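Local structure of putative fimbrium tip subunit Fim1C (Bacteroides ovatus, 4EPS) at residues 321-324 with 325-328. The protein is probably a component of the tip of fimbriae, the cell-surface filaments that mediate adhesion and biofilm formation. Numbering follows the deposited sequence.
Sequences NDAL and LRSH
Asp-322 is the N-cap of the short helix 323-327: its OD1 accepts a hydrogen bond from Leu-325 N at 3.0 Å, nearly straight (166°). The N-H reaches OD1 from above the carboxylate plane, and CG, swung anti to the backbone N (chi1 -167°), brings the group back over the first turn. OD2 binds the hydroxyl of Ser-306, so both carboxylate oxygens of this buried side chain are engaged. A leucine here would probably leave the amide of Leu-325 without its cap and the Ser-306 hydroxyl without this acceptor.

Three i to i+4 backbone bonds build the helix. Arg-326 N meets Asp-322 O at 3.1 Å, Ser-327 N meets Ala-323 O at 2.9 Å, and His-328 N closes on Leu-324 O at 2.8 Å, where His-328 leaves helical geometry. Ser-327 OG, hydrogen-bonded to Glu-394 OE2 of helix 389-403, which packs against this side, lies 3.2 Å from Ala-323 O, where a bond is possible but not settled.

Van der Waals contacts join the side chains. Leu-325 CB rests 3.6 Å from Asp-322 CG, the two side chains crossing near a right angle; Leu-324 CD1 meets His-328 CB at 4.2 Å. Arg-326, bent at chi3 (62°), folds its guanidinium back along the helix, where NH2 hydrogen-bonds to Ser-366 O and the group pairs with Tyr-367 in a cation-pi contact; over one face, near its rim, sits Ala-323 CA, 3.7 Å from Arg-326 NH2.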
loop_
_atom_site.group_PDB
_atom_site.type_symbol
_atom_site.label_atom_id
_atom_site.label_comp_id
_atom_site.label_asym_id
_atom_site.label_seq_id
_atom_site.Cartn_x
_atom_site.Cartn_y
_atom_site.Cartn_z
ATOM N N ASN A 321 33.681 -9.084 -5.461
ATOM C CA ASN A 321 33.593 -10.421 -4.875
ATOM C C ASN A 321 32.150 -10.789 -4.410
ATOM O O ASN A 321 32.016 -11.629 -3.523
ATOM C CB ASN A 321 34.609 -10.573 -3.720
ATOM C CG ASN A 321 34.434 -9.639 -2.547
ATOM O OD1 ASN A 321 33.528 -8.807 -2.494
ATOM N ND2 ASN A 321 35.298 -9.774 -1.558
ATOM N N ASP A 322 31.096 -10.172 -5.010
ATOM C CA ASP A 322 29.688 -10.447 -4.662
ATOM C C ASP A 322 29.045 -11.342 -5.743
ATOM O O ASP A 322 28.504 -10.849 -6.737
ATOM C CB ASP A 322 28.879 -9.143 -4.449
ATOM C CG ASP A 322 27.504 -9.317 -3.777
ATOM O OD1 ASP A 322 26.902 -10.413 -3.908
ATOM O OD2 ASP A 322 26.979 -8.317 -3.229
ATOM N N ALA A 323 29.080 -12.660 -5.515
ATOM C CA ALA A 323 28.544 -13.682 -6.421
ATOM C C ALA A 323 27.030 -13.570 -6.595
ATOM O O ALA A 323 26.527 -13.847 -7.684
ATOM C CB ALA A 323 28.899 -15.072 -5.909
ATOM N N LEU A 324 26.303 -13.178 -5.525
ATOM C CA LEU A 324 24.852 -13.013 -5.575
ATOM C C LEU A 324 24.476 -11.849 -6.505
ATOM O O LEU A 324 23.563 -11.999 -7.315
ATOM C CB LEU A 324 24.294 -12.785 -4.144
ATOM C CG LEU A 324 22.775 -12.544 -3.989
ATOM C CD1 LEU A 324 21.948 -13.602 -4.709
ATOM C CD2 LEU A 324 22.380 -12.504 -2.493
ATOM N N LEU A 325 25.151 -10.695 -6.364
ATOM C CA LEU A 325 24.909 -9.513 -7.211
ATOM C C LEU A 325 25.217 -9.852 -8.670
ATOM O O LEU A 325 24.461 -9.486 -9.569
ATOM C CB LEU A 325 25.781 -8.326 -6.735
ATOM C CG LEU A 325 25.815 -7.044 -7.609
ATOM C CD1 LEU A 325 24.414 -6.424 -7.765
ATOM C CD2 LEU A 325 26.746 -6.006 -7.007
ATOM N N ARG A 326 26.303 -10.588 -8.892
ATOM C CA ARG A 326 26.726 -10.976 -10.237
ATOM C C ARG A 326 25.738 -11.966 -10.907
ATOM O O ARG A 326 25.348 -11.749 -12.056
ATOM C CB ARG A 326 28.132 -11.578 -10.136
ATOM C CG ARG A 326 28.829 -11.855 -11.448
ATOM C CD ARG A 326 30.314 -12.034 -11.203
ATOM N NE ARG A 326 30.597 -13.178 -10.332
ATOM C CZ ARG A 326 31.329 -13.123 -9.226
ATOM N NH1 ARG A 326 31.865 -11.974 -8.830
ATOM N NH2 ARG A 326 31.542 -14.218 -8.512
ATOM N N SER A 327 25.306 -13.026 -10.190
ATOM C CA SER A 327 24.457 -14.060 -10.782
ATOM C C SER A 327 22.953 -13.793 -10.731
ATOM O O SER A 327 22.245 -14.328 -11.581
ATOM C CB SER A 327 24.731 -15.411 -10.134
ATOM O OG SER A 327 26.114 -15.718 -10.205
ATOM N N HIS A 328 22.445 -13.059 -9.709
ATOM C CA HIS A 328 21.007 -12.836 -9.576
ATOM C C HIS A 328 20.790 -11.404 -9.129
ATOM O O HIS A 328 20.307 -11.180 -8.011
ATOM C CB HIS A 328 20.381 -13.856 -8.588
ATOM C CG HIS A 328 20.495 -15.275 -9.045
ATOM N ND1 HIS A 328 21.513 -16.101 -8.589
ATOM C CD2 HIS A 328 19.749 -15.956 -9.945
ATOM C CE1 HIS A 328 21.340 -17.263 -9.205
ATOM N NE2 HIS A 328 20.295 -17.229 -10.036
#